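Local atomic coordinates of putative lipoprotein (PDB entry 3OQQ), a protein that is of unknown function but is a putative, probably extracellular lipoprotein of Bacteroides ovatus that binds calcium ions. Residues Val196-Lys201 with Thr330-Phe335; Gln263-Val268 with Pro352-Lys357. All blocks are in the same frame, centred on the assembly; numbering follows the deposited sequence.

Contact 1. Residues Val196-Lys201 with Thr330-Phe335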
ATOM      1  N   VAL A 196       7.688  -5.511   3.258  1.00 16.77           N
ATOM      2  CA  VAL A 196       8.685  -5.203   4.255  1.00 17.29           C
ATOM      3  C   VAL A 196       8.401  -3.757   4.641  1.00 23.35           C
ATOM      4  O   VAL A 196       8.390  -2.890   3.761  1.00 22.01           O
ATOM      5  CB  VAL A 196      10.148  -5.369   3.767  1.00 19.89           C
ATOM      6  CG1 VAL A 196      11.112  -4.893   4.846  1.00 20.90           C
ATOM      7  CG2 VAL A 196      10.459  -6.801   3.328  1.00 18.43           C
ATOM      8  N   LEU A 197       8.154  -3.497   5.931  1.00 21.29           N
ATOM      9  CA  LEU A 197       7.992  -2.143   6.444  1.00 20.41           C
ATOM     10  C   LEU A 197       9.385  -1.728   6.843  1.00 25.65           C
ATOM     11  O   LEU A 197       9.823  -1.942   7.980  1.00 25.53           O
ATOM     12  CB  LEU A 197       7.003  -2.089   7.613  1.00 20.63           C
ATOM     13  CG  LEU A 197       5.597  -2.603   7.340  1.00 23.36           C
ATOM     14  CD1 LEU A 197       4.825  -2.657   8.604  1.00 22.89           C
ATOM     15  CD2 LEU A 197       4.885  -1.784   6.258  1.00 19.90           C
ATOM     16  N   ASP A 198      10.129  -1.250   5.840  1.00 22.50           N
ATOM     17  CA  ASP A 198      11.536  -0.904   5.917  1.00 22.12           C
ATOM     18  C   ASP A 198      11.820   0.113   7.032  1.00 26.08           C
ATOM     19  O   ASP A 198      11.175   1.168   7.104  1.00 23.74           O
ATOM     20  CB  ASP A 198      11.988  -0.368   4.554  1.00 23.95           C
ATOM     21  CG  ASP A 198      13.452  -0.578   4.283  1.00 37.24           C
ATOM     22  OD1 ASP A 198      14.271  -0.061   5.055  1.00 38.00           O
ATOM     23  OD2 ASP A 198      13.775  -1.289   3.310  1.00 48.72           O
ATOM     24  N   GLY A 199      12.754  -0.245   7.914  1.00 24.66           N
ATOM     25  CA  GLY A 199      13.127   0.603   9.040  1.00 25.31           C
ATOM     26  C   GLY A 199      12.221   0.476  10.251  1.00 29.23           C
ATOM     27  O   GLY A 199      12.554   1.017  11.306  1.00 29.75           O
ATOM     28  N   LEU A 200      11.065  -0.234  10.134  1.00 25.64           N
ATOM     29  CA  LEU A 200      10.213  -0.404  11.305  1.00 24.34           C
ATOM     30  C   LEU A 200      10.757  -1.564  12.152  1.00 28.18           C
ATOM     31  O   LEU A 200      10.277  -2.687  12.055  1.00 26.43           O
ATOM     32  CB  LEU A 200       8.732  -0.583  10.971  1.00 23.09           C
ATOM     33  CG  LEU A 200       7.823  -0.351  12.199  1.00 28.05           C
ATOM     34  CD1 LEU A 200       7.724   1.150  12.577  1.00 28.22           C
ATOM     35  CD2 LEU A 200       6.498  -0.956  11.996  1.00 31.35           C
ATOM     36  N   LYS A 201      11.795  -1.273  12.945  1.00 26.14           N
ATOM     37  CA  LYS A 201      12.515  -2.241  13.777  1.00 26.28           C
ATOM     38  C   LYS A 201      11.667  -2.759  14.946  1.00 27.89           C
ATOM     39  O   LYS A 201      10.736  -2.080  15.382  1.00 27.46           O
ATOM     40  CB  LYS A 201      13.820  -1.616  14.296  1.00 30.47           C
ATOM     41  CG  LYS A 201      14.705  -1.069  13.176  1.00 38.88           C
ATOM     42  CD  LYS A 201      16.123  -0.871  13.629  1.00 50.76           C
ATOM     43  CE  LYS A 201      16.833   0.200  12.836  1.00 61.64           C
ATOM     44  NZ  LYS A 201      16.948   1.460  13.619  1.00 66.97           N
ATOM     45  N   THR A 330       7.905   6.535  -0.096  1.00 31.83           N
ATOM     46  CA  THR A 330       7.364   5.430  -0.896  1.00 30.57           C
ATOM     47  C   THR A 330       8.341   4.236  -0.934  1.00 31.56           C
ATOM     48  O   THR A 330       7.885   3.098  -0.990  1.00 28.47           O
ATOM     49  CB  THR A 330       6.988   5.904  -2.323  1.00 36.17           C
ATOM     50  OG1 THR A 330       6.290   4.854  -2.978  1.00 37.39           O
ATOM     51  CG2 THR A 330       8.185   6.354  -3.166  1.00 31.71           C
ATOM     52  N   ASN A 331       9.674   4.507  -0.865  1.00 27.96           N
ATOM     53  CA  ASN A 331      10.734   3.496  -0.926  1.00 26.56           C
ATOM     54  C   ASN A 331      10.813   2.625   0.324  1.00 28.11           C
ATOM     55  O   ASN A 331      11.500   1.612   0.276  1.00 29.28           O
ATOM     56  CB  ASN A 331      12.087   4.133  -1.196  1.00 26.93           C
ATOM     57  CG  ASN A 331      12.120   4.942  -2.473  1.00 41.07           C
ATOM     58  OD1 ASN A 331      12.313   6.153  -2.448  1.00 39.44           O
ATOM     59  ND2 ASN A 331      11.891   4.299  -3.608  1.00 26.72           N
ATOM     60  N   ARG A 332      10.099   2.973   1.406  1.00 22.87           N
ATOM     61  CA  ARG A 332      10.069   2.177   2.644  1.00 23.58           C
ATOM     62  C   ARG A 332       8.970   1.070   2.580  1.00 26.68           C
ATOM     63  O   ARG A 332       8.966   0.145   3.397  1.00 25.73           O
ATOM     64  CB  ARG A 332       9.877   3.084   3.879  1.00 23.74           C
ATOM     65  CG  ARG A 332      11.026   4.063   4.122  1.00 27.01           C
ATOM     66  CD  ARG A 332      12.191   3.435   4.822  1.00 43.35           C
ATOM     67  NE  ARG A 332      13.237   4.412   5.128  1.00 54.54           N
ATOM     68  CZ  ARG A 332      14.428   4.109   5.640  1.00 62.09           C
ATOM     69  NH1 ARG A 332      14.738   2.847   5.922  1.00 49.52           N
ATOM     70  NH2 ARG A 332      15.322   5.062   5.865  1.00 42.21           N
ATOM     71  N   GLN A 333       8.057   1.167   1.595  1.00 22.98           N
ATOM     72  CA  GLN A 333       7.007   0.180   1.420  1.00 22.26           C
ATOM     73  C   GLN A 333       7.509  -0.833   0.420  1.00 23.72           C
ATOM     74  O   GLN A 333       7.274  -0.703  -0.773  1.00 24.15           O
ATOM     75  CB  GLN A 333       5.693   0.838   0.985  1.00 23.72           C
ATOM     76  CG  GLN A 333       5.319   2.084   1.788  1.00 27.89           C
ATOM     77  CD  GLN A 333       4.127   2.783   1.191  1.00 41.78           C
ATOM     78  OE1 GLN A 333       3.713   2.511   0.058  1.00 33.92           O
ATOM     79  NE2 GLN A 333       3.547   3.703   1.939  1.00 32.98           N
ATOM     80  N   ASN A 334       8.295  -1.786   0.905  1.00 19.39           N
ATOM     81  CA  ASN A 334       8.928  -2.752   0.033  1.00 19.33           C
ATOM     82  C   ASN A 334       8.008  -3.966  -0.191  1.00 21.00           C
ATOM     83  O   ASN A 334       8.166  -5.009   0.436  1.00 18.25           O
ATOM     84  CB  ASN A 334      10.318  -3.155   0.576  1.00 18.85           C
ATOM     85  CG  ASN A 334      11.063  -4.079  -0.353  1.00 24.37           C
ATOM     86  OD1 ASN A 334      10.606  -4.380  -1.445  1.00 15.96           O
ATOM     87  ND2 ASN A 334      12.212  -4.551   0.049  1.00 20.56           N
ATOM     88  N   PHE A 335       7.070  -3.806  -1.127  1.00 17.87           N
ATOM     89  CA  PHE A 335       6.123  -4.840  -1.526  1.00 16.47           C
ATOM     90  C   PHE A 335       6.813  -5.953  -2.320  1.00 20.48           C
ATOM     91  O   PHE A 335       7.795  -5.708  -3.022  1.00 20.18           O
ATOM     92  CB  PHE A 335       4.987  -4.225  -2.373  1.00 16.48           C
ATOM     93  CG  PHE A 335       4.123  -3.296  -1.565  1.00 16.28           C
ATOM     94  CD1 PHE A 335       3.262  -3.790  -0.595  1.00 16.84           C
ATOM     95  CD2 PHE A 335       4.171  -1.926  -1.769  1.00 18.12           C
ATOM     96  CE1 PHE A 335       2.478  -2.923   0.175  1.00 17.05           C
ATOM     97  CE2 PHE A 335       3.345  -1.064  -1.032  1.00 19.62           C
ATOM     98  CZ  PHE A 335       2.527  -1.565  -0.052  1.00 16.24           C
TER
HETATM   99  O   HOH W   1      12.687  -0.786   0.864  1.00 25.26           O
HETATM  100  O   HOH W   2      13.369  -3.979   2.486  1.00 30.99           O
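Val196 and Asn334 form an antiparallel hydrogen-bonded pair where the end of strand 190-198 meets the start of strand 333-339, inner neighbours in a six-stranded antiparallel sheet. Val196 N bonds to Asn334 O at 2.9 Å. Asn334 N returns the bond to Val196 O at 3.1 Å. One step further on, Asp198 N meets Arg332 O at 3.0 Å; this bond extends the ladder beyond the bridged pairs, to the last residue of the 3-10 segment 330-332 and into the type II turn Leu197-Leu200. Leu197 and Gln333 make the non-hydrogen-bonded pair; Gln333 OE1 accepts from Lys387 NZ, its NE2 bonds to Leu326 O and Asn125 OD1, and Leu197 packs on helix 314-328. On the opposite face the CB atoms of Val196 and Asn334 lie 3.9 Å apart.

The side chains of Asp198 and Arg332 cross at about a right angle. Arg332 bends at its second torsion (chi2 -81°), which carries CD to 3.4 Å from Asp198 O and brings the guanidinium past the aspartate. Asp198 OD1 lies at the guanidinium edge, near its plane, 3.1 Å from NH1, a salt bridge. Its hydrogen bond is weak, bent to 133° at the hydrogen. The carboxylate and guanidinium planes stand 64° apart. Asp198 OD2 takes hydrogens from two waters instead: one also donates to Asn331 O, the other accepts from Asn334 ND2. Asn334 is held further by His346 through OD1 and by Ala351 O through ND2.

The two carboxylate oxygens thus divide their work, OD1 meeting a cation directly and OD2 reaching both Asn331 and Asn334 through water; this mixed network would probably help keep Asp198 ionised where the strands part.

Contact 2. Residues Gln263-Val268 with Pro352-Lys357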
ATOM      1  N   GLN A 263      13.072  -8.951  11.936  1.00 23.01           N
ATOM      2  CA  GLN A 263      14.042  -8.993  10.835  1.00 22.06           C
ATOM      3  C   GLN A 263      14.884  -7.717  10.818  1.00 25.58           C
ATOM      4  O   GLN A 263      14.381  -6.675  11.209  1.00 25.52           O
ATOM      5  CB  GLN A 263      13.330  -9.200   9.492  1.00 22.17           C
ATOM      6  CG  GLN A 263      12.737 -10.613   9.338  1.00 18.67           C
ATOM      7  CD  GLN A 263      13.755 -11.732   9.438  1.00 26.52           C
ATOM      8  OE1 GLN A 263      14.808 -11.721   8.785  1.00 26.80           O
ATOM      9  NE2 GLN A 263      13.480 -12.713  10.295  1.00 20.06           N
ATOM     10  N   ALA A 264      16.144  -7.791  10.369  1.00 23.05           N
ATOM     11  CA  ALA A 264      17.048  -6.633  10.313  1.00 23.74           C
ATOM     12  C   ALA A 264      16.480  -5.433   9.512  1.00 26.60           C
ATOM     13  O   ALA A 264      16.602  -4.293   9.966  1.00 27.14           O
ATOM     14  CB  ALA A 264      18.377  -7.047   9.716  1.00 24.62           C
ATOM     15  N   GLU A 265      15.847  -5.690   8.359  1.00 21.97           N
ATOM     16  CA  GLU A 265      15.310  -4.667   7.434  1.00 21.54           C
ATOM     17  C   GLU A 265      14.009  -4.017   7.923  1.00 26.44           C
ATOM     18  O   GLU A 265      13.576  -3.009   7.361  1.00 25.30           O
ATOM     19  CB  GLU A 265      15.078  -5.277   6.034  1.00 22.37           C
ATOM     20  CG  GLU A 265      14.102  -6.451   6.020  1.00 27.08           C
ATOM     21  CD  GLU A 265      14.709  -7.828   6.161  1.00 34.64           C
ATOM     22  OE1 GLU A 265      15.664  -7.998   6.956  1.00 26.77           O
ATOM     23  OE2 GLU A 265      14.225  -8.745   5.462  1.00 28.47           O
ATOM     24  N   GLY A 266      13.385  -4.601   8.936  1.00 23.11           N
ATOM     25  CA  GLY A 266      12.130  -4.075   9.457  1.00 23.27           C
ATOM     26  C   GLY A 266      11.124  -5.189   9.623  1.00 27.81           C
ATOM     27  O   GLY A 266      11.521  -6.357   9.660  1.00 29.24           O
ATOM     28  N   THR A 267       9.823  -4.839   9.743  1.00 21.53           N
ATOM     29  CA  THR A 267       8.725  -5.823   9.921  1.00 19.86           C
ATOM     30  C   THR A 267       8.421  -6.517   8.583  1.00 22.51           C
ATOM     31  O   THR A 267       8.174  -5.845   7.572  1.00 21.82           O
ATOM     32  CB  THR A 267       7.479  -5.136  10.522  1.00 25.92           C
ATOM     33  OG1 THR A 267       7.877  -4.458  11.713  1.00 35.56           O
ATOM     34  CG2 THR A 267       6.350  -6.132  10.852  1.00 21.56           C
ATOM     35  N   VAL A 268       8.445  -7.853   8.565  1.00 20.24           N
ATOM     36  CA  VAL A 268       8.173  -8.578   7.306  1.00 19.68           C
ATOM     37  C   VAL A 268       6.789  -9.250   7.419  1.00 23.86           C
ATOM     38  O   VAL A 268       6.582 -10.091   8.288  1.00 23.00           O
ATOM     39  CB  VAL A 268       9.299  -9.578   6.932  1.00 22.71           C
ATOM     40  CG1 VAL A 268       8.943 -10.375   5.669  1.00 21.97           C
ATOM     41  CG2 VAL A 268      10.642  -8.855   6.777  1.00 22.11           C
ATOM     42  N   PRO A 352      15.748  -7.556  -1.952  1.00 19.22           N
ATOM     43  CA  PRO A 352      15.139  -8.805  -1.454  1.00 19.19           C
ATOM     44  C   PRO A 352      15.113  -8.772   0.073  1.00 21.35           C
ATOM     45  O   PRO A 352      15.853  -7.981   0.661  1.00 19.87           O
ATOM     46  CB  PRO A 352      16.132  -9.882  -1.923  1.00 20.48           C
ATOM     47  CG  PRO A 352      17.436  -9.175  -1.981  1.00 24.59           C
ATOM     48  CD  PRO A 352      17.103  -7.804  -2.494  1.00 20.51           C
ATOM     49  N   THR A 353      14.324  -9.637   0.720  1.00 16.92           N
ATOM     50  CA  THR A 353      14.399  -9.717   2.177  1.00 16.76           C
ATOM     51  C   THR A 353      15.790 -10.265   2.527  1.00 22.39           C
ATOM     52  O   THR A 353      16.393 -10.916   1.667  1.00 22.71           O
ATOM     53  CB  THR A 353      13.281 -10.625   2.733  1.00 21.80           C
ATOM     54  OG1 THR A 353      13.516 -11.952   2.281  1.00 19.63           O
ATOM     55  CG2 THR A 353      11.880 -10.169   2.335  1.00 16.56           C
ATOM     56  N   SER A 354      16.279 -10.066   3.770  1.00 20.52           N
ATOM     57  CA  SER A 354      17.561 -10.635   4.250  1.00 21.68           C
ATOM     58  C   SER A 354      17.618 -12.158   4.058  1.00 26.66           C
ATOM     59  O   SER A 354      18.674 -12.689   3.760  1.00 28.41           O
ATOM     60  CB  SER A 354      17.768 -10.345   5.737  1.00 25.71           C
ATOM     61  OG  SER A 354      17.736  -8.953   5.984  1.00 45.16           O
ATOM     62  N   ALA A 355      16.488 -12.853   4.244  1.00 22.87           N
ATOM     63  CA  ALA A 355      16.398 -14.310   4.099  1.00 22.52           C
ATOM     64  C   ALA A 355      16.612 -14.734   2.655  1.00 26.58           C
ATOM     65  O   ALA A 355      17.243 -15.751   2.405  1.00 27.93           O
ATOM     66  CB  ALA A 355      15.030 -14.783   4.567  1.00 22.85           C
ATOM     67  N   TYR A 356      16.112 -13.940   1.700  1.00 23.34           N
ATOM     68  CA  TYR A 356      16.253 -14.282   0.293  1.00 23.08           C
ATOM     69  C   TYR A 356      17.523 -13.728  -0.329  1.00 28.69           C
ATOM     70  O   TYR A 356      17.898 -14.173  -1.424  1.00 29.58           O
ATOM     71  CB  TYR A 356      15.026 -13.776  -0.493  1.00 22.14           C
ATOM     72  CG  TYR A 356      14.947 -14.357  -1.879  1.00 22.72           C
ATOM     73  CD1 TYR A 356      14.768 -15.725  -2.073  1.00 24.57           C
ATOM     74  CD2 TYR A 356      15.121 -13.552  -3.005  1.00 23.14           C
ATOM     75  CE1 TYR A 356      14.737 -16.276  -3.349  1.00 25.33           C
ATOM     76  CE2 TYR A 356      15.100 -14.096  -4.291  1.00 24.45           C
ATOM     77  CZ  TYR A 356      14.911 -15.461  -4.457  1.00 30.95           C
ATOM     78  OH  TYR A 356      14.904 -16.028  -5.708  1.00 30.08           O
ATOM     79  N   LYS A 357      18.175 -12.760   0.349  1.00 25.67           N
ATOM     80  CA  LYS A 357      19.347 -12.031  -0.153  1.00 26.60           C
ATOM     81  C   LYS A 357      20.401 -12.925  -0.845  1.00 30.62           C
ATOM     82  O   LYS A 357      20.825 -12.600  -1.972  1.00 30.40           O
ATOM     83  CB  LYS A 357      20.019 -11.206   0.959  1.00 29.28           C
ATOM     84  CG  LYS A 357      20.871 -10.072   0.398  1.00 37.78           C
ATOM     85  CD  LYS A 357      22.020  -9.702   1.314  1.00 46.07           C
ATOM     86  CE  LYS A 357      22.851  -8.587   0.724  1.00 55.44           C
ATOM     87  NZ  LYS A 357      24.277  -8.682   1.143  1.00 64.15           N
TER
HETATM   88  O   HOH W   3      14.103 -11.450   5.853  1.00 23.29           O
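Glu265, on the type I turn Gln263-Gly266 of the beta hairpin formed by strands 253-263 and 266-272, presents its carboxylate to Ser354 in the loop before helix 357-364. Its CG sits between the backbone N and the carbonyl carbon (chi1 59°), and a bend at the second torsion leads the acid group across to the loop. There both oxygens are used on one residue. OE1 accepts the hydroxyl of Ser354 at a very short OG-OE1 distance of 2.5 Å, doubtful in its exact length, while Ser354 N reaches OE2 at 3.0 Å along a nearly straight N-H line (162°), approaching from above the carboxylate plane. Together the two bonds would restrain rotation of the carboxylate.

Thr353 lies alongside, its CB 3.4 Å from Glu265 OE2 and its hydroxyl turned to Glu344. Beside it, the methyl groups meet only loosely, Val268 CG1 lying 4.4 Å from Thr353 CG2. The contact is at the protein surface and joins the hairpin turn to the loop after strand 343-346. A water completes it, giving one hydrogen to Gln263 OE1 and another to Glu265 OE2 at 2.7 Å, and accepting from Ala355 N.

How the contacts relate
Contact 1 and contact 2 lie side by side, their centres about 10 Å apart: strand 190-198 of contact 1 lies between strand 333-339, its partner there, and strand 266-272, which carries one side of contact 2. The two join through backbone pairs, Leu197 N to Thr267 O and Gly199 N to Glu265 O, each 2.9 Å and probably hydrogen-bonded. Val196 bridges them with its side chain, CG1 packing on Glu265 CG at 3.6 Å and CG2 on Thr353 CG2 at 3.8 Å. The segments alternate along the chain. No active site is known here; a triethylene glycol, probably from the crystallisation liquor, lies about 4 Å from the Thr353 side chain.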